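Local atomic coordinates of leucine aminopeptidase (Legionella pneumophila, PDB entry 5GNE), a protein that probably removes amino-terminal residues from peptides, as a zinc-dependent exopeptidase of peptidase family M28 with two metal ions in its active site. Residues R127-R132 with E238-I243; A202-S207 with P341-S346; I209-E214 with M263-A268; G269-A274 with M358-K363. All coordinates share one frame; numbering follows the deposited sequence.

Contact 1. Residues R127-R132 with E238-I243; sequences RSAKSR and EERGLI. With ZN (zinc ion), chain C.
The loop that follows strand 230-235 carries part of the two-zinc site of this M28 peptidase, and its Arg240 reaches across to the type I turn Ser128-Ser131, just ahead of helix 132-151. The arginine chain turns sharply at its second torsion (chi2 -70°), and this bend delivers the guanidinium to Ser128 and Lys130. Ser128 OG lies at the guanidinium edge, near its plane, 3.1 Å from Arg240 NH2. Lys130 CG sits over one face instead, 4.2 Å from Arg240 NH2, and the two long side chains cross at about a right angle. Closer to the backbone, Ala129 CB rests 4.3 Å from Arg240 CG. The hydroxyl of Ser128 also shapes its own turn: it accepts from Lys130 N at 3.1 Å with an N-H...O angle of 158°, an ST turn. Both Ser128 and Arg240 find their main polar partner in Asp196, which binds Ser128 OG through OD1 and forms a salt bridge to Arg240 NH2 through OD2. On the metal side of the loop, Glu239 OE2 ligates one zinc ion, and Glu238 OE2 accepts a 3.2 Å hydrogen bond from the water bound to that ion. The Asp196 carboxylate probably offsets the charge of the buried Arg240, which directly follows the zinc ligand Glu239 in the chain.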
loop_
_atom_site.group_PDB
_atom_site.type_symbol
_atom_site.label_atom_id
_atom_site.label_comp_id
_atom_site.label_asym_id
_atom_site.label_seq_id
_atom_site.Cartn_x
_atom_site.Cartn_y
_atom_site.Cartn_z
ATOM N N ARG A 127 -10.569 4.425 10.864
ATOM C CA ARG A 127 -9.355 5.169 10.546
ATOM C C ARG A 127 -9.554 5.954 9.228
ATOM O O ARG A 127 -8.677 5.980 8.355
ATOM C CB ARG A 127 -8.163 4.219 10.427
ATOM C CG ARG A 127 -7.793 3.441 11.665
ATOM C CD ARG A 127 -6.691 2.423 11.363
ATOM N NE ARG A 127 -7.265 1.083 11.245
ATOM C CZ ARG A 127 -7.241 0.339 10.147
ATOM N NH1 ARG A 127 -6.644 0.759 9.056
ATOM N NH2 ARG A 127 -7.798 -0.849 10.152
ATOM N N SER A 128 -10.702 6.613 9.099
ATOM C CA SER A 128 -11.063 7.332 7.877
ATOM C C SER A 128 -10.208 8.570 7.611
ATOM O O SER A 128 -9.828 9.271 8.536
ATOM C CB SER A 128 -12.531 7.734 7.940
ATOM O OG SER A 128 -12.792 8.830 7.087
ATOM N N ALA A 129 -9.935 8.859 6.343
ATOM C CA ALA A 129 -9.117 10.016 6.002
ATOM C C ALA A 129 -9.777 11.344 6.370
ATOM O O ALA A 129 -9.107 12.376 6.402
ATOM C CB ALA A 129 -8.758 10.000 4.505
ATOM N N LYS A 130 -11.080 11.319 6.626
ATOM C CA LYS A 130 -11.799 12.516 7.049
ATOM C C LYS A 130 -11.909 12.656 8.565
ATOM O O LYS A 130 -12.202 13.747 9.055
ATOM C CB LYS A 130 -13.225 12.549 6.482
ATOM C CG LYS A 130 -13.358 12.588 4.986
ATOM C CD LYS A 130 -14.834 12.573 4.581
ATOM C CE LYS A 130 -15.118 13.608 3.486
ATOM N NZ LYS A 130 -16.574 13.892 3.297
ATOM N N SER A 131 -11.700 11.575 9.317
ATOM C CA SER A 131 -12.046 11.619 10.740
ATOM C C SER A 131 -10.834 11.902 11.623
ATOM O O SER A 131 -9.684 11.804 11.196
ATOM C CB SER A 131 -12.726 10.316 11.193
ATOM O OG SER A 131 -11.805 9.243 11.318
ATOM N N ARG A 132 -11.121 12.289 12.857
ATOM C CA ARG A 132 -10.110 12.558 13.862
ATOM C C ARG A 132 -9.346 11.272 14.192
ATOM O O ARG A 132 -8.117 11.284 14.311
ATOM C CB ARG A 132 -10.759 13.189 15.099
ATOM C CG ARG A 132 -9.781 13.790 16.103
ATOM C CD ARG A 132 -8.763 14.691 15.365
ATOM N NE ARG A 132 -7.711 15.264 16.220
ATOM C CZ ARG A 132 -6.830 14.579 16.950
ATOM N NH1 ARG A 132 -6.888 13.268 17.000
ATOM N NH2 ARG A 132 -5.907 15.211 17.668
ATOM N N GLU A 238 -6.119 5.748 1.124
ATOM C CA GLU A 238 -6.119 4.767 0.039
ATOM C C GLU A 238 -7.550 4.472 -0.410
ATOM O O GLU A 238 -7.799 4.167 -1.572
ATOM C CB GLU A 238 -5.403 3.493 0.460
ATOM C CG GLU A 238 -5.277 2.435 -0.629
ATOM C CD GLU A 238 -6.465 1.476 -0.666
ATOM O OE1 GLU A 238 -7.342 1.561 0.232
ATOM O OE2 GLU A 238 -6.522 0.633 -1.588
ATOM N N GLU A 239 -8.486 4.602 0.520
ATOM C CA GLU A 239 -9.891 4.325 0.252
ATOM C C GLU A 239 -10.550 5.489 -0.471
ATOM O O GLU A 239 -11.742 5.464 -0.733
ATOM C CB GLU A 239 -10.630 3.969 1.563
ATOM C CG GLU A 239 -10.125 2.639 2.244
ATOM C CD GLU A 239 -10.476 1.401 1.432
ATOM O OE1 GLU A 239 -11.053 1.595 0.338
ATOM O OE2 GLU A 239 -10.204 0.247 1.874
ATOM N N ARG A 240 -9.754 6.489 -0.833
ATOM C CA ARG A 240 -10.232 7.648 -1.612
ATOM C C ARG A 240 -9.495 7.739 -2.946
ATOM O O ARG A 240 -8.822 8.728 -3.233
ATOM C CB ARG A 240 -10.036 8.957 -0.808
ATOM C CG ARG A 240 -10.437 8.817 0.674
ATOM C CD ARG A 240 -11.962 8.675 0.846
ATOM N NE ARG A 240 -12.288 8.504 2.251
ATOM C CZ ARG A 240 -13.480 8.704 2.811
ATOM N NH1 ARG A 240 -14.511 9.137 2.099
ATOM N NH2 ARG A 240 -13.618 8.502 4.117
ATOM N N GLY A 241 -9.602 6.698 -3.758
ATOM C CA GLY A 241 -8.933 6.669 -5.046
ATOM C C GLY A 241 -7.419 6.744 -4.988
ATOM O O GLY A 241 -6.778 7.381 -5.832
ATOM N N LEU A 242 -6.850 6.127 -3.961
ATOM C CA LEU A 242 -5.393 5.998 -3.828
ATOM C C LEU A 242 -4.677 7.336 -3.717
ATOM O O LEU A 242 -3.492 7.439 -4.030
ATOM C CB LEU A 242 -4.799 5.210 -5.008
ATOM C CG LEU A 242 -5.562 3.966 -5.477
ATOM C CD1 LEU A 242 -4.787 3.245 -6.583
ATOM C CD2 LEU A 242 -5.881 3.053 -4.330
ATOM N N ILE A 243 -5.369 8.360 -3.242
ATOM C CA ILE A 243 -4.785 9.699 -3.305
ATOM C C ILE A 243 -3.594 9.894 -2.345
ATOM O O ILE A 243 -2.664 10.631 -2.684
ATOM C CB ILE A 243 -5.856 10.807 -3.082
ATOM C CG1 ILE A 243 -5.268 12.187 -3.434
ATOM C CG2 ILE A 243 -6.392 10.766 -1.672
ATOM C CD1 ILE A 243 -6.220 13.374 -3.261
HETATM ZN ZN ZN C . -9.646 -1.350 0.247
HETATM O O HOH W 1 -8.408 -1.974 -1.277
#

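Contact 2. Residues A202-S207 with P341-S346; sequences ADDDSS and PYVHTS. With ZN (zinc ion), chain D.
Asp204 OD1 binds a zinc ion at 2.2 Å, while the other oxygen of the same carboxylate, OD2, lies 3.1 Å from His344 NE2. OD2 approaches the imidazole obliquely, the carboxylate and ring planes are 63° apart, and the pair is not a hydrogen bond. The two atoms are close because both side chains serve the same zinc site. Asp204 and His344, together with Glu239, form the protein side of the second zinc site, and Glu239 OE2 is the nearer polar partner of the histidine nitrogen. His191 and Asp266 join Asp204 at the first ion, which makes Asp204 the ligand shared by both metals, as in the co-catalytic zinc centres of M28 aminopeptidases. The aspartate stands near the start of helix 202-221, its CG anti to the backbone N (chi1 -152°), which carries the carboxylate out to the metals. Beside it Val343 packs its CG1 against Asp204 CB (4.2 Å), with Asp203 OD2 4.4 Å from the same methyl; that oxygen is hydrogen-bonded to Asn340. Val343 and His344 occupy the middle of a type II turn. Its first carbonyl, Tyr342 O, is gripped twice by Thr345, from N at 3.0 Å and from OG1 at 2.8 Å.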
loop_
_atom_site.group_PDB
_atom_site.type_symbol
_atom_site.label_atom_id
_atom_site.label_comp_id
_atom_site.label_asym_id
_atom_site.label_seq_id
_atom_site.Cartn_x
_atom_site.Cartn_y
_atom_site.Cartn_z
ATOM N N ALA A 202 -9.677 -4.528 9.934
ATOM C CA ALA A 202 -8.657 -5.405 10.456
ATOM C C ALA A 202 -7.769 -5.978 9.352
ATOM O O ALA A 202 -6.568 -5.724 9.339
ATOM C CB ALA A 202 -9.290 -6.517 11.250
ATOM N N ASP A 203 -8.345 -6.766 8.448
ATOM C CA ASP A 203 -7.577 -7.263 7.311
ATOM C C ASP A 203 -7.282 -6.130 6.336
ATOM O O ASP A 203 -6.179 -6.027 5.832
ATOM C CB ASP A 203 -8.320 -8.356 6.565
ATOM C CG ASP A 203 -7.457 -9.035 5.522
ATOM O OD1 ASP A 203 -6.254 -9.210 5.809
ATOM O OD2 ASP A 203 -7.962 -9.397 4.423
ATOM N N ASP A 204 -8.266 -5.268 6.074
ATOM C CA ASP A 204 -8.035 -4.158 5.163
ATOM C C ASP A 204 -7.188 -3.125 5.853
ATOM O O ASP A 204 -7.636 -2.075 6.309
ATOM C CB ASP A 204 -9.295 -3.538 4.611
ATOM C CG ASP A 204 -9.043 -2.922 3.259
ATOM O OD1 ASP A 204 -7.855 -2.763 2.933
ATOM O OD2 ASP A 204 -9.983 -2.598 2.512
ATOM N N ASP A 205 -5.973 -3.629 6.001
ATOM C CA ASP A 205 -4.694 -3.053 6.292
ATOM C C ASP A 205 -4.299 -2.533 7.625
ATOM O O ASP A 205 -3.255 -1.894 7.736
ATOM C CB ASP A 205 -4.367 -2.052 5.223
ATOM C CG ASP A 205 -3.310 -2.621 4.314
ATOM O OD1 ASP A 205 -3.147 -3.867 4.407
ATOM O OD2 ASP A 205 -2.625 -1.885 3.591
ATOM N N SER A 206 -5.037 -2.893 8.658
ATOM C CA SER A 206 -4.349 -2.974 9.928
ATOM C C SER A 206 -3.259 -4.034 9.721
ATOM O O SER A 206 -2.089 -3.829 10.065
ATOM C CB SER A 206 -5.275 -3.390 11.065
ATOM O OG SER A 206 -4.572 -3.353 12.291
ATOM N N SER A 207 -3.644 -5.145 9.088
ATOM C CA SER A 207 -2.711 -6.241 8.841
ATOM C C SER A 207 -1.424 -5.753 8.158
ATOM O O SER A 207 -0.319 -5.925 8.711
ATOM C CB SER A 207 -3.380 -7.368 8.038
ATOM O OG SER A 207 -3.671 -7.019 6.695
ATOM N N PRO A 341 -14.649 -11.592 2.291
ATOM C CA PRO A 341 -15.981 -11.006 2.088
ATOM C C PRO A 341 -16.285 -9.872 3.054
ATOM O O PRO A 341 -17.288 -9.194 2.871
ATOM C CB PRO A 341 -16.925 -12.186 2.341
ATOM C CG PRO A 341 -16.181 -13.043 3.318
ATOM C CD PRO A 341 -14.723 -12.926 2.922
ATOM N N TYR A 342 -15.438 -9.662 4.057
ATOM C CA TYR A 342 -15.754 -8.690 5.099
ATOM C C TYR A 342 -15.114 -7.310 4.915
ATOM O O TYR A 342 -15.467 -6.375 5.642
ATOM C CB TYR A 342 -15.339 -9.236 6.469
ATOM C CG TYR A 342 -15.767 -10.662 6.764
ATOM C CD1 TYR A 342 -17.057 -10.956 7.191
ATOM C CD2 TYR A 342 -14.864 -11.711 6.651
ATOM C CE1 TYR A 342 -17.441 -12.267 7.481
ATOM C CE2 TYR A 342 -15.237 -13.016 6.933
ATOM C CZ TYR A 342 -16.526 -13.293 7.348
ATOM O OH TYR A 342 -16.884 -14.599 7.636
ATOM N N VAL A 343 -14.197 -7.164 3.955
ATOM C CA VAL A 343 -13.524 -5.877 3.767
ATOM C C VAL A 343 -14.525 -4.759 3.492
ATOM O O VAL A 343 -15.526 -4.965 2.823
ATOM C CB VAL A 343 -12.476 -5.933 2.629
ATOM C CG1 VAL A 343 -11.309 -6.838 3.035
ATOM C CG2 VAL A 343 -13.117 -6.411 1.326
ATOM N N HIS A 344 -14.227 -3.581 4.032
ATOM C CA HIS A 344 -15.104 -2.414 3.967
ATOM C C HIS A 344 -16.424 -2.601 4.707
ATOM O O HIS A 344 -17.400 -1.902 4.433
ATOM C CB HIS A 344 -15.378 -2.013 2.508
ATOM C CG HIS A 344 -14.134 -1.852 1.680
ATOM N ND1 HIS A 344 -13.920 -2.558 0.515
ATOM C CD2 HIS A 344 -13.044 -1.078 1.856
ATOM C CE1 HIS A 344 -12.753 -2.218 0.003
ATOM N NE2 HIS A 344 -12.194 -1.327 0.800
ATOM N N THR A 345 -16.489 -3.554 5.625
ATOM C CA THR A 345 -17.675 -3.627 6.468
ATOM C C THR A 345 -17.276 -3.590 7.934
ATOM O O THR A 345 -16.112 -3.737 8.281
ATOM C CB THR A 345 -18.504 -4.904 6.209
ATOM O OG1 THR A 345 -17.926 -6.011 6.922
ATOM C CG2 THR A 345 -18.579 -5.217 4.709
ATOM N N SER A 346 -18.268 -3.432 8.796
ATOM C CA SER A 346 -18.079 -3.538 10.238
ATOM C C SER A 346 -17.521 -4.879 10.688
ATOM O O SER A 346 -17.082 -5.011 11.829
ATOM C CB SER A 346 -19.401 -3.256 10.949
ATOM O OG SER A 346 -19.823 -1.931 10.655
HETATM ZN ZN ZN D . -6.663 -2.123 1.135
#

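Contact 3. Residues I209-E214 with M263-A268; sequences ISVELE and MQLDQA. With ZN (zinc ion), chain D.
Helix 202-221 passes the end of strand 259-264 and the loop beyond it, the closest CA pair being Val211 and Ala268 at 7.7 Å. Between them lies a purely aliphatic seam. Val211 supplies both of its methyl groups, each to a different partner: CG1, anti to the backbone N (chi1 166°), meets Leu265 CD1 at 3.9 Å, and CG2 meets Ala268 CB at 4.2 Å. The branch of Leu265 arrives at about a right angle to that of the valine, and its CD1 also touches the next helical residue, 4.1 Å from Glu212 CB. This is the helix-on-sheet layer of an alpha/beta fold: helix 202-221 connects the parallel neighbours 185-191 and 230-235 in a beta-alpha-beta crossover, and strand 259-264 flanks 185-191 in the same mixed sheet. Ile188 of that neighbouring strand touches both Leu265 and Glu212, while Thr362 and Phe361 of helix 355-373 reach Val211 and Ala268. Successive residues of the chain divide the work. Where Leu265 points at the helix, Asp266 points away from it and chelates a zinc ion with both oxygens, OD1 at 2.0 Å and OD2 at 2.5 Å. OD1 is the nearer oxygen in the model, and OD2 additionally engages Ser316 OG by a hydrogen bond.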
loop_
_atom_site.group_PDB
_atom_site.type_symbol
_atom_site.label_atom_id
_atom_site.label_comp_id
_atom_site.label_asym_id
_atom_site.label_seq_id
_atom_site.Cartn_x
_atom_site.Cartn_y
_atom_site.Cartn_z
ATOM N N ILE A 209 -0.184 -2.759 7.786
ATOM C CA ILE A 209 0.528 -1.859 8.685
ATOM C C ILE A 209 1.283 -2.635 9.762
ATOM O O ILE A 209 2.458 -2.381 10.020
ATOM C CB ILE A 209 -0.431 -0.888 9.394
ATOM C CG1 ILE A 209 -0.977 0.139 8.410
ATOM C CG2 ILE A 209 0.282 -0.203 10.560
ATOM C CD1 ILE A 209 0.072 1.118 7.931
ATOM N N SER A 210 0.611 -3.582 10.400
ATOM C CA SER A 210 1.265 -4.310 11.482
ATOM C C SER A 210 2.498 -5.055 10.969
ATOM O O SER A 210 3.539 -5.104 11.628
ATOM C CB SER A 210 0.279 -5.277 12.163
ATOM O OG SER A 210 0.020 -6.411 11.346
ATOM N N VAL A 211 2.360 -5.677 9.809
ATOM C CA VAL A 211 3.457 -6.444 9.241
ATOM C C VAL A 211 4.696 -5.594 9.002
ATOM O O VAL A 211 5.808 -6.002 9.333
ATOM C CB VAL A 211 3.018 -7.132 7.945
ATOM C CG1 VAL A 211 4.223 -7.651 7.139
ATOM C CG2 VAL A 211 2.036 -8.273 8.300
ATOM N N GLU A 212 4.513 -4.401 8.459
ATOM C CA GLU A 212 5.664 -3.561 8.155
ATOM C C GLU A 212 6.220 -2.940 9.415
ATOM O O GLU A 212 7.432 -2.670 9.480
ATOM C CB GLU A 212 5.327 -2.495 7.095
ATOM C CG GLU A 212 4.438 -1.355 7.530
ATOM C CD GLU A 212 4.323 -0.267 6.454
ATOM O OE1 GLU A 212 5.173 -0.206 5.533
ATOM O OE2 GLU A 212 3.350 0.509 6.507
ATOM N N LEU A 213 5.365 -2.705 10.408
ATOM C CA LEU A 213 5.858 -2.185 11.688
ATOM C C LEU A 213 6.777 -3.196 12.341
ATOM O O LEU A 213 7.857 -2.836 12.800
ATOM C CB LEU A 213 4.715 -1.838 12.634
ATOM C CG LEU A 213 4.431 -0.334 12.661
ATOM C CD1 LEU A 213 3.213 -0.045 13.499
ATOM C CD2 LEU A 213 5.644 0.461 13.178
ATOM N N GLU A 214 6.388 -4.469 12.320
ATOM C CA GLU A 214 7.277 -5.529 12.808
ATOM C C GLU A 214 8.575 -5.638 11.987
ATOM O O GLU A 214 9.664 -5.879 12.538
ATOM C CB GLU A 214 6.548 -6.876 12.840
ATOM C CG GLU A 214 7.365 -8.036 13.427
ATOM C CD GLU A 214 7.933 -7.773 14.829
ATOM O OE1 GLU A 214 7.461 -6.843 15.523
ATOM O OE2 GLU A 214 8.847 -8.519 15.247
ATOM N N MET A 263 7.385 -2.704 -2.275
ATOM C CA MET A 263 6.450 -3.729 -1.804
ATOM C C MET A 263 5.203 -3.101 -1.226
ATOM O O MET A 263 5.284 -2.195 -0.409
ATOM C CB MET A 263 7.072 -4.589 -0.731
ATOM C CG MET A 263 6.121 -5.704 -0.154
ATOM S SD MET A 263 6.953 -6.795 0.946
ATOM C CE MET A 263 7.578 -7.898 -0.219
ATOM N N GLN A 264 4.047 -3.589 -1.673
ATOM C CA GLN A 264 2.768 -3.142 -1.141
ATOM C C GLN A 264 2.132 -4.230 -0.334
ATOM O O GLN A 264 1.972 -5.376 -0.803
ATOM C CB GLN A 264 1.827 -2.708 -2.257
ATOM C CG GLN A 264 0.426 -2.390 -1.811
ATOM C CD GLN A 264 0.275 -1.113 -1.016
ATOM O OE1 GLN A 264 1.249 -0.421 -0.715
ATOM N NE2 GLN A 264 -0.985 -0.790 -0.663
ATOM N N LEU A 265 1.754 -3.866 0.880
ATOM C CA LEU A 265 1.085 -4.767 1.788
ATOM C C LEU A 265 -0.333 -4.289 1.992
ATOM O O LEU A 265 -0.584 -3.404 2.803
ATOM C CB LEU A 265 1.838 -4.814 3.113
ATOM C CG LEU A 265 3.249 -5.412 2.990
ATOM C CD1 LEU A 265 4.083 -5.097 4.216
ATOM C CD2 LEU A 265 3.165 -6.943 2.786
ATOM N N ASP A 266 -1.265 -4.880 1.264
ATOM C CA ASP A 266 -2.661 -4.558 1.427
ATOM C C ASP A 266 -3.433 -5.878 1.629
ATOM O O ASP A 266 -3.586 -6.667 0.696
ATOM C CB ASP A 266 -3.113 -3.760 0.206
ATOM C CG ASP A 266 -4.407 -3.040 0.414
ATOM O OD1 ASP A 266 -5.036 -3.211 1.479
ATOM O OD2 ASP A 266 -4.774 -2.263 -0.492
ATOM N N GLN A 267 -3.979 -6.053 2.833
ATOM C CA GLN A 267 -4.582 -7.322 3.296
ATOM C C GLN A 267 -3.578 -8.457 3.370
ATOM O O GLN A 267 -3.367 -9.189 2.399
ATOM C CB GLN A 267 -5.756 -7.733 2.433
ATOM C CG GLN A 267 -6.879 -6.761 2.552
ATOM C CD GLN A 267 -7.841 -6.883 1.413
ATOM O OE1 GLN A 267 -8.425 -7.941 1.195
ATOM N NE2 GLN A 267 -8.017 -5.801 0.676
ATOM N N ALA A 268 -2.898 -8.531 4.511
ATOM C CA ALA A 268 -1.905 -9.573 4.757
ATOM C C ALA A 268 -2.303 -10.574 5.845
ATOM O O ALA A 268 -1.430 -11.248 6.400
ATOM C CB ALA A 268 -0.592 -8.942 5.110
HETATM ZN ZN ZN D . -6.663 -2.123 1.135
#

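Contact 4. Residues G269-A274 with M358-K363; sequences GYRANA and MVNFTK
Residues 269-274, part of the loop between strands 259-264 and 279-282, start beside helix 355-373, where the CA atoms of Gly269 and Met358 come within 5.2 Å of each other; farther on, the loop draws away from the helix. The contact thus joins a helix flanking the mixed sheet of the M28 fold to a connection between two of its strands. Met358 does most of the touching. Its chain runs extended beyond CG (chi2 -171°, chi3 -176°) and passes alongside the glycine, with CG 3.7 Å and the terminal methyl CE 3.4 Å from Gly269 CA. With no side chain in the way, the methionine can lie directly against the loop backbone, whose Gly269 N is hydrogen-bonded to Asp203. Arg271 comes back toward the helix at its end: NH2 faces Asn360 ND2 at 3.9 Å, near the guanidinium plane, and the amide is turned only 21° from that plane. As modelled, the amide turns its nitrogen to the guanidinium, so two donors face each other and pack without a hydrogen bond. Glu356 adds a long, weak ion pair. Within the loop Arg271 NH1 also donates to Ala274 O at 3.2 Å, the nitrogen standing above the carbonyl plane.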
loop_
_atom_site.group_PDB
_atom_site.type_symbol
_atom_site.label_atom_id
_atom_site.label_comp_id
_atom_site.label_asym_id
_atom_site.label_seq_id
_atom_site.Cartn_x
_atom_site.Cartn_y
_atom_site.Cartn_z
ATOM N N GLY A 269 -3.583 -10.628 6.207
ATOM C CA GLY A 269 -3.952 -11.364 7.402
ATOM C C GLY A 269 -5.134 -12.308 7.416
ATOM O O GLY A 269 -5.396 -12.946 8.432
ATOM N N TYR A 270 -5.840 -12.424 6.304
ATOM C CA TYR A 270 -7.040 -13.238 6.277
ATOM C C TYR A 270 -6.840 -14.442 5.404
ATOM O O TYR A 270 -6.415 -14.324 4.257
ATOM C CB TYR A 270 -8.235 -12.442 5.782
ATOM C CG TYR A 270 -9.473 -13.286 5.523
ATOM C CD1 TYR A 270 -10.296 -13.686 6.558
ATOM C CD2 TYR A 270 -9.827 -13.662 4.233
ATOM C CE1 TYR A 270 -11.440 -14.439 6.329
ATOM C CE2 TYR A 270 -10.964 -14.420 3.993
ATOM C CZ TYR A 270 -11.764 -14.803 5.044
ATOM O OH TYR A 270 -12.887 -15.551 4.801
ATOM N N ARG A 271 -7.140 -15.611 5.958
ATOM C CA ARG A 271 -7.129 -16.813 5.157
ATOM C C ARG A 271 -8.544 -17.253 4.867
ATOM O O ARG A 271 -9.386 -17.246 5.752
ATOM C CB ARG A 271 -6.357 -17.937 5.837
ATOM C CG ARG A 271 -4.887 -17.655 5.947
ATOM C CD ARG A 271 -4.164 -18.943 6.209
ATOM N NE ARG A 271 -2.748 -18.757 6.490
ATOM C CZ ARG A 271 -2.038 -19.597 7.227
ATOM N NH1 ARG A 271 -2.621 -20.679 7.726
ATOM N NH2 ARG A 271 -0.751 -19.380 7.446
ATOM N N ALA A 272 -8.809 -17.576 3.608
ATOM C CA ALA A 272 -10.120 -18.064 3.201
ATOM C C ALA A 272 -10.368 -19.425 3.865
ATOM O O ALA A 272 -11.405 -19.639 4.494
ATOM C CB ALA A 272 -10.208 -18.165 1.690
ATOM N N ASN A 273 -9.414 -20.340 3.698
ATOM C CA ASN A 273 -9.360 -21.577 4.472
ATOM C C ASN A 273 -8.236 -21.468 5.494
ATOM O O ASN A 273 -7.065 -21.438 5.126
ATOM C CB ASN A 273 -9.148 -22.785 3.560
ATOM C CG ASN A 273 -9.935 -22.679 2.265
ATOM O OD1 ASN A 273 -11.167 -22.749 2.263
ATOM N ND2 ASN A 273 -9.226 -22.516 1.155
ATOM N N ALA A 274 -8.596 -21.468 6.776
ATOM C CA ALA A 274 -7.657 -21.181 7.874
ATOM C C ALA A 274 -6.370 -22.013 7.942
ATOM O O ALA A 274 -5.492 -21.705 8.755
ATOM C CB ALA A 274 -8.389 -21.299 9.205
ATOM N N MET A 358 0.152 -13.512 8.801
ATOM C CA MET A 358 0.892 -12.277 8.970
ATOM C C MET A 358 2.358 -12.518 9.256
ATOM O O MET A 358 3.234 -11.851 8.670
ATOM C CB MET A 358 0.267 -11.478 10.086
ATOM C CG MET A 358 -1.145 -11.078 9.756
ATOM S SD MET A 358 -1.772 -9.927 10.950
ATOM C CE MET A 358 -3.401 -9.771 10.368
ATOM N N VAL A 359 2.635 -13.490 10.125
ATOM C CA VAL A 359 4.018 -13.847 10.394
ATOM C C VAL A 359 4.702 -14.212 9.075
ATOM O O VAL A 359 5.820 -13.794 8.830
ATOM C CB VAL A 359 4.150 -15.037 11.393
ATOM C CG1 VAL A 359 5.564 -15.615 11.341
ATOM C CG2 VAL A 359 3.819 -14.601 12.811
ATOM N N ASN A 360 4.025 -14.962 8.206
ATOM C CA ASN A 360 4.626 -15.315 6.916
ATOM C C ASN A 360 4.880 -14.086 6.019
ATOM O O ASN A 360 5.933 -13.994 5.393
ATOM C CB ASN A 360 3.780 -16.355 6.179
ATOM C CG ASN A 360 3.958 -17.784 6.750
ATOM O OD1 ASN A 360 4.955 -18.090 7.430
ATOM N ND2 ASN A 360 2.997 -18.662 6.455
ATOM N N PHE A 361 3.936 -13.141 5.960
ATOM C CA PHE A 361 4.185 -11.872 5.253
ATOM C C PHE A 361 5.345 -11.087 5.873
ATOM O O PHE A 361 6.145 -10.484 5.154
ATOM C CB PHE A 361 2.940 -10.992 5.239
ATOM C CG PHE A 361 1.919 -11.394 4.219
ATOM C CD1 PHE A 361 0.920 -12.300 4.542
ATOM C CD2 PHE A 361 1.966 -10.882 2.934
ATOM C CE1 PHE A 361 -0.030 -12.695 3.600
ATOM C CE2 PHE A 361 1.012 -11.262 1.988
ATOM C CZ PHE A 361 0.013 -12.172 2.324
ATOM N N THR A 362 5.472 -11.125 7.196
ATOM C CA THR A 362 6.655 -10.526 7.819
ATOM C C THR A 362 7.941 -11.210 7.387
ATOM O O THR A 362 8.920 -10.537 7.055
ATOM C CB THR A 362 6.562 -10.552 9.368
ATOM O OG1 THR A 362 5.307 -9.998 9.746
ATOM C CG2 THR A 362 7.651 -9.720 9.996
ATOM N N LYS A 363 7.924 -12.544 7.337
ATOM C CA LYS A 363 9.079 -13.271 6.820
ATOM C C LYS A 363 9.404 -12.808 5.409
ATOM O O LYS A 363 10.554 -12.434 5.119
ATOM C CB LYS A 363 8.841 -14.773 6.841
ATOM C CG LYS A 363 8.920 -15.381 8.228
ATOM C CD LYS A 363 8.636 -16.880 8.244
ATOM C CE LYS A 363 8.939 -17.440 9.634
ATOM N NZ LYS A 363 8.421 -18.792 9.862
#

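Contacts 1 and 2 each supply ligands to the zinc centre and meet there, Glu239 OE2 lying 2.8 Å from His344 NE2. Contact 1, buried, sets a guanidinium against a serine and aliphatic groups while its glutamates face the zinc; contact 2, only partly buried, brings aspartate and histidine ligands together. Contact 3, also buried, lies nearest the chain centre and is wholly aliphatic across its interface, though its Asp266 serves the same zinc ion as Asp204. Contacts 2 and 3 share helix 202-221, and a probable hydrogen bond between Ser207 OG and Ala268 N (2.8 Å) ties them together. Contact 4 is farthest from the chain centre, yet buried, and combines methionine packing with a charged side chain.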